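Cas6b (Methanococcus maripaludis, PDB 4Z7K) is a CRISPR-associated endoribonuclease that processes CRISPR RNA, and probably binds and cuts a non-stem-loop repeat. Local coordinates at residues Met1-Ile13 with Asn92-Phe106. Sequence-based numbering, arbitrary orientation.
Sequences MDLEYMHISYPNI and NDITEVNVHKDMDHF
Tyr5 and Asp102 form a hydrogen-bonded pair between strand 2-9 and residues 98-105, the part of strand 98-109 paired here; their axes run antiparallel at 169°. Tyr5 N donates to Asp102 O at 2.7 Å and Asp102 N returns a bond to Tyr5 O. From CB, the Tyr5 side chain takes the position between its own N and carbonyl carbon (chi1 70°), which brings the ring over the Asp102 carbonyl, alongside the Asp102 side chain. CB, CG and CD1 pass close to Asp102 O, which sits over one ring face, offset toward the rim, 3.2 Å from CD2 and 3.6 Å from CE2. Farther out, CE1, CZ and OH approach Asp102 CB, and OH also lies 3.6 Å from His100 CE1. Tyr5 CE1 is the edge atom over the His100 face, 4.0 Å above its plane, in a T-shaped pair (planes at 87°); His100 directs its edge, offset, at the face of His7, centroids 5.0 Å apart. With an alanine in place of Tyr5, the His100 face would probably lose its aromatic partner and Asp102 O its ring cover.

Beyond the strands, Asn12 OD1 accepts from Thr95 N and, at 3.0 Å, Glu96 N, both on one face of its amide plane, while Ile94 CG2 lies over the Tyr10 ring, 3.7 Å from its centroid. In this ferredoxin-like domain, as in RAMP proteins, strand 2-9 runs between strands 60-66 and 98-109; Met6 and Ile8 pack on Leu74 of helix 67-76, and His7 meets Tyr201 from the other sheet face.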
loop_
_atom_site.group_PDB
_atom_site.type_symbol
_atom_site.label_atom_id
_atom_site.label_comp_id
_atom_site.label_asym_id
_atom_site.label_seq_id
_atom_site.Cartn_x
_atom_site.Cartn_y
_atom_site.Cartn_z
ATOM N N MET B 1 -30.047 13.716 7.330
ATOM C CA MET B 1 -30.261 13.285 5.951
ATOM C C MET B 1 -31.142 12.037 5.906
ATOM O O MET B 1 -31.177 11.266 6.867
ATOM C CB MET B 1 -28.912 13.006 5.259
ATOM C CG MET B 1 -29.013 12.257 3.917
ATOM S SD MET B 1 -27.480 12.120 2.962
ATOM C CE MET B 1 -27.091 13.844 2.674
ATOM N N ASP B 2 -31.894 11.865 4.819
ATOM C CA ASP B 2 -32.602 10.608 4.583
ATOM C C ASP B 2 -32.012 9.914 3.356
ATOM O O ASP B 2 -31.953 10.485 2.269
ATOM C CB ASP B 2 -34.105 10.834 4.404
ATOM C CG ASP B 2 -34.794 11.241 5.696
ATOM O OD1 ASP B 2 -34.105 11.725 6.622
ATOM O OD2 ASP B 2 -36.030 11.068 5.785
ATOM N N LEU B 3 -31.579 8.672 3.551
ATOM C CA LEU B 3 -30.951 7.888 2.491
ATOM C C LEU B 3 -31.866 6.777 2.011
ATOM O O LEU B 3 -32.368 5.995 2.812
ATOM C CB LEU B 3 -29.633 7.300 2.978
ATOM C CG LEU B 3 -28.772 6.571 1.959
ATOM C CD1 LEU B 3 -28.323 7.491 0.871
ATOM C CD2 LEU B 3 -27.589 6.027 2.704
ATOM N N GLU B 4 -32.031 6.699 0.696
ATOM C CA GLU B 4 -32.889 5.725 0.045
ATOM C C GLU B 4 -32.064 4.483 -0.288
ATOM O O GLU B 4 -30.978 4.593 -0.854
ATOM C CB GLU B 4 -33.520 6.370 -1.199
ATOM C CG GLU B 4 -34.346 5.471 -2.079
ATOM C CD GLU B 4 -35.064 6.243 -3.175
ATOM O OE1 GLU B 4 -34.396 7.087 -3.812
ATOM O OE2 GLU B 4 -36.263 5.968 -3.433
ATOM N N TYR B 5 -32.547 3.306 0.102
ATOM C CA TYR B 5 -31.768 2.088 -0.099
ATOM C C TYR B 5 -32.580 0.912 -0.580
ATOM O O TYR B 5 -33.809 0.920 -0.490
ATOM C CB TYR B 5 -31.050 1.688 1.214
ATOM C CG TYR B 5 -31.930 1.170 2.378
ATOM C CD1 TYR B 5 -32.440 -0.136 2.392
ATOM C CD2 TYR B 5 -32.190 1.973 3.496
ATOM C CE1 TYR B 5 -33.221 -0.607 3.463
ATOM C CE2 TYR B 5 -32.968 1.511 4.569
ATOM C CZ TYR B 5 -33.477 0.224 4.551
ATOM O OH TYR B 5 -34.243 -0.217 5.619
ATOM N N MET B 6 -31.873 -0.096 -1.096
ATOM C CA MET B 6 -32.494 -1.360 -1.480
ATOM C C MET B 6 -31.487 -2.525 -1.356
ATOM O O MET B 6 -30.452 -2.533 -2.045
ATOM C CB MET B 6 -33.058 -1.270 -2.904
ATOM C CG MET B 6 -33.823 -2.520 -3.357
ATOM S SD MET B 6 -34.871 -2.278 -4.826
ATOM C CE MET B 6 -33.676 -2.520 -6.134
ATOM N N HIS B 7 -31.819 -3.505 -0.497
ATOM C CA HIS B 7 -31.078 -4.773 -0.376
ATOM C C HIS B 7 -31.676 -5.821 -1.289
ATOM O O HIS B 7 -32.899 -5.938 -1.385
ATOM C CB HIS B 7 -31.093 -5.353 1.050
ATOM C CG HIS B 7 -30.940 -4.347 2.148
ATOM N ND1 HIS B 7 -30.528 -3.051 1.938
ATOM C CD2 HIS B 7 -31.152 -4.465 3.482
ATOM C CE1 HIS B 7 -30.483 -2.414 3.097
ATOM N NE2 HIS B 7 -30.865 -3.246 4.047
ATOM N N ILE B 8 -30.812 -6.612 -1.918
ATOM C CA ILE B 8 -31.244 -7.779 -2.686
ATOM C C ILE B 8 -30.551 -9.049 -2.227
ATOM O O ILE B 8 -29.327 -9.133 -2.257
ATOM C CB ILE B 8 -30.966 -7.574 -4.182
ATOM C CG1 ILE B 8 -32.048 -6.692 -4.802
ATOM C CG2 ILE B 8 -30.897 -8.899 -4.905
ATOM C CD1 ILE B 8 -31.689 -6.196 -6.176
ATOM N N SER B 9 -31.317 -10.057 -1.840
ATOM C CA SER B 9 -30.701 -11.244 -1.281
ATOM C C SER B 9 -31.200 -12.505 -1.972
ATOM O O SER B 9 -32.381 -12.597 -2.295
ATOM C CB SER B 9 -30.983 -11.311 0.224
ATOM O OG SER B 9 -30.000 -12.080 0.912
ATOM N N TYR B 10 -30.314 -13.479 -2.185
ATOM C CA TYR B 10 -30.702 -14.745 -2.813
ATOM C C TYR B 10 -30.484 -15.853 -1.789
ATOM O O TYR B 10 -29.413 -16.451 -1.775
ATOM C CB TYR B 10 -29.883 -15.052 -4.089
ATOM C CG TYR B 10 -29.896 -13.999 -5.181
ATOM C CD1 TYR B 10 -31.015 -13.224 -5.418
ATOM C CD2 TYR B 10 -28.783 -13.798 -5.996
ATOM C CE1 TYR B 10 -31.025 -12.258 -6.422
ATOM C CE2 TYR B 10 -28.780 -12.830 -7.004
ATOM C CZ TYR B 10 -29.908 -12.067 -7.212
ATOM O OH TYR B 10 -29.939 -11.108 -8.205
ATOM N N PRO B 11 -31.502 -16.157 -0.953
ATOM C CA PRO B 11 -31.284 -17.025 0.211
ATOM C C PRO B 11 -30.946 -18.471 -0.112
ATOM O O PRO B 11 -30.273 -19.082 0.692
ATOM C CB PRO B 11 -32.617 -16.956 0.961
ATOM C CG PRO B 11 -33.301 -15.770 0.443
ATOM C CD PRO B 11 -32.880 -15.655 -0.988
ATOM N N ASN B 12 -31.355 -18.999 -1.254
ATOM C CA ASN B 12 -31.190 -20.432 -1.520
ATOM C C ASN B 12 -29.778 -20.775 -1.992
ATOM O O ASN B 12 -29.350 -21.926 -1.970
ATOM C CB ASN B 12 -32.223 -20.905 -2.559
ATOM C CG ASN B 12 -31.986 -20.302 -3.962
ATOM O OD1 ASN B 12 -32.452 -19.196 -4.270
ATOM N ND2 ASN B 12 -31.282 -21.044 -4.817
ATOM N N ILE B 13 -29.054 -19.758 -2.428
ATOM C CA ILE B 13 -27.672 -19.942 -2.830
ATOM C C ILE B 13 -26.707 -19.738 -1.668
ATOM O O ILE B 13 -26.676 -18.658 -1.091
ATOM C CB ILE B 13 -27.321 -18.951 -3.945
ATOM C CG1 ILE B 13 -28.433 -18.923 -4.989
ATOM C CG2 ILE B 13 -25.983 -19.292 -4.559
ATOM C CD1 ILE B 13 -28.075 -18.135 -6.234
ATOM N N ASN B 92 -25.137 -21.759 -9.830
ATOM C CA ASN B 92 -26.263 -21.823 -8.903
ATOM C C ASN B 92 -27.472 -21.133 -9.513
ATOM O O ASN B 92 -27.421 -19.951 -9.829
ATOM C CB ASN B 92 -25.909 -21.164 -7.569
ATOM C CG ASN B 92 -24.733 -21.825 -6.886
ATOM O OD1 ASN B 92 -24.905 -22.684 -6.022
ATOM N ND2 ASN B 92 -23.525 -21.436 -7.279
ATOM N N ASP B 93 -28.560 -21.859 -9.702
ATOM C CA ASP B 93 -29.751 -21.208 -10.210
ATOM C C ASP B 93 -30.340 -20.350 -9.101
ATOM O O ASP B 93 -30.329 -20.729 -7.935
ATOM C CB ASP B 93 -30.772 -22.233 -10.710
ATOM C CG ASP B 93 -31.837 -21.613 -11.600
ATOM O OD1 ASP B 93 -32.386 -20.551 -11.224
ATOM O OD2 ASP B 93 -32.111 -22.183 -12.681
ATOM N N ILE B 94 -30.855 -19.189 -9.474
ATOM C CA ILE B 94 -31.423 -18.257 -8.514
ATOM C C ILE B 94 -32.928 -18.467 -8.455
ATOM O O ILE B 94 -33.666 -18.031 -9.340
ATOM C CB ILE B 94 -31.101 -16.808 -8.907
ATOM C CG1 ILE B 94 -29.595 -16.642 -9.119
ATOM C CG2 ILE B 94 -31.638 -15.815 -7.883
ATOM C CD1 ILE B 94 -29.198 -15.226 -9.483
ATOM N N THR B 95 -33.380 -19.146 -7.406
ATOM C CA THR B 95 -34.751 -19.628 -7.370
ATOM C C THR B 95 -35.676 -18.810 -6.469
ATOM O O THR B 95 -36.857 -18.628 -6.792
ATOM C CB THR B 95 -34.771 -21.086 -6.931
ATOM O OG1 THR B 95 -34.267 -21.176 -5.597
ATOM C CG2 THR B 95 -33.866 -21.900 -7.826
ATOM N N GLU B 96 -35.168 -18.322 -5.341
ATOM C CA GLU B 96 -35.989 -17.430 -4.533
ATOM C C GLU B 96 -35.224 -16.169 -4.185
ATOM O O GLU B 96 -34.019 -16.196 -3.961
ATOM C CB GLU B 96 -36.545 -18.109 -3.280
ATOM C CG GLU B 96 -37.831 -17.381 -2.844
ATOM C CD GLU B 96 -38.710 -18.163 -1.893
ATOM O OE1 GLU B 96 -38.389 -19.336 -1.613
ATOM O OE2 GLU B 96 -39.763 -17.617 -1.490
ATOM N N VAL B 97 -35.941 -15.058 -4.182
ATOM C CA VAL B 97 -35.335 -13.756 -4.023
ATOM C C VAL B 97 -36.111 -12.917 -3.039
ATOM O O VAL B 97 -37.335 -12.838 -3.101
ATOM C CB VAL B 97 -35.279 -13.004 -5.366
ATOM C CG1 VAL B 97 -34.999 -11.531 -5.155
ATOM C CG2 VAL B 97 -34.268 -13.636 -6.305
ATOM N N ASN B 98 -35.384 -12.282 -2.132
ATOM C CA ASN B 98 -35.975 -11.317 -1.230
ATOM C C ASN B 98 -35.378 -9.935 -1.489
ATOM O O ASN B 98 -34.161 -9.747 -1.440
ATOM C CB ASN B 98 -35.766 -11.719 0.227
ATOM C CG ASN B 98 -36.031 -10.577 1.182
ATOM O OD1 ASN B 98 -35.146 -9.768 1.473
ATOM N ND2 ASN B 98 -37.261 -10.502 1.680
ATOM N N VAL B 99 -36.245 -8.985 -1.816
ATOM C CA VAL B 99 -35.846 -7.599 -1.976
ATOM C C VAL B 99 -36.408 -6.787 -0.830
ATOM O O VAL B 99 -37.563 -6.926 -0.449
ATOM C CB VAL B 99 -36.316 -7.033 -3.324
ATOM C CG1 VAL B 99 -36.101 -5.542 -3.396
ATOM C CG2 VAL B 99 -35.606 -7.758 -4.447
ATOM N N HIS B 100 -35.577 -5.920 -0.292
ATOM C CA HIS B 100 -35.974 -5.041 0.782
ATOM C C HIS B 100 -35.600 -3.636 0.307
ATOM O O HIS B 100 -34.586 -3.490 -0.385
ATOM C CB HIS B 100 -35.261 -5.486 2.070
ATOM C CG HIS B 100 -35.504 -4.614 3.257
ATOM N ND1 HIS B 100 -34.617 -4.545 4.312
ATOM C CD2 HIS B 100 -36.525 -3.782 3.569
ATOM C CE1 HIS B 100 -35.074 -3.697 5.217
ATOM N NE2 HIS B 100 -36.231 -3.221 4.792
ATOM N N LYS B 101 -36.439 -2.629 0.570
ATOM C CA LYS B 101 -36.084 -1.243 0.206
ATOM C C LYS B 101 -36.873 -0.210 1.008
ATOM O O LYS B 101 -38.066 -0.375 1.276
ATOM C CB LYS B 101 -36.271 -0.953 -1.284
ATOM C CG LYS B 101 -37.682 -0.622 -1.693
ATOM C CD LYS B 101 -37.747 0.644 -2.568
ATOM C CE LYS B 101 -36.953 0.516 -3.870
ATOM N NZ LYS B 101 -37.133 1.728 -4.715
ATOM N N ASP B 102 -36.194 0.869 1.374
ATOM C CA ASP B 102 -36.710 1.812 2.353
ATOM C C ASP B 102 -35.751 2.990 2.389
ATOM O O ASP B 102 -34.700 2.952 1.746
ATOM C CB ASP B 102 -36.810 1.133 3.729
ATOM C CG ASP B 102 -37.774 1.829 4.676
ATOM O OD1 ASP B 102 -38.466 2.777 4.247
ATOM O OD2 ASP B 102 -37.845 1.410 5.858
ATOM N N MET B 103 -36.116 4.054 3.089
ATOM C CA MET B 103 -35.139 5.086 3.381
ATOM C C MET B 103 -35.112 5.395 4.869
ATOM O O MET B 103 -36.075 5.952 5.400
ATOM C CB MET B 103 -35.411 6.339 2.548
ATOM C CG MET B 103 -36.781 6.959 2.714
ATOM S SD MET B 103 -36.989 8.274 1.504
ATOM C CE MET B 103 -35.367 9.051 1.587
ATOM N N ASP B 104 -33.983 5.141 5.532
ATOM C CA ASP B 104 -33.898 5.457 6.967
ATOM C C ASP B 104 -32.660 6.354 7.260
ATOM O O ASP B 104 -31.810 6.569 6.382
ATOM C CB ASP B 104 -33.914 4.174 7.843
ATOM C CG ASP B 104 -35.335 3.496 7.922
ATOM O OD1 ASP B 104 -36.279 3.920 7.217
ATOM O OD2 ASP B 104 -35.526 2.568 8.747
ATOM N N HIS B 105 -32.604 6.920 8.475
ATOM C CA HIS B 105 -31.745 8.078 8.807
ATOM C C HIS B 105 -30.273 7.823 8.554
ATOM O O HIS B 105 -29.760 6.750 8.820
ATOM C CB HIS B 105 -31.945 8.481 10.301
ATOM C CG HIS B 105 -31.291 9.782 10.714
ATOM N ND1 HIS B 105 -31.516 10.364 11.947
ATOM C CD2 HIS B 105 -30.440 10.616 10.066
ATOM C CE1 HIS B 105 -30.830 11.491 12.040
ATOM N NE2 HIS B 105 -30.167 11.666 10.912
ATOM N N PHE B 106 -29.599 8.847 8.052
ATOM C CA PHE B 106 -28.150 8.857 7.894
ATOM C C PHE B 106 -27.603 10.211 8.346
ATOM O O PHE B 106 -27.989 11.246 7.803
ATOM C CB PHE B 106 -27.770 8.585 6.436
ATOM C CG PHE B 106 -26.304 8.723 6.138
ATOM C CD1 PHE B 106 -25.501 7.607 6.048
ATOM C CD2 PHE B 106 -25.737 9.956 5.912
ATOM C CE1 PHE B 106 -24.157 7.718 5.747
ATOM C CE2 PHE B 106 -24.395 10.074 5.625
ATOM C CZ PHE B 106 -23.604 8.950 5.538
#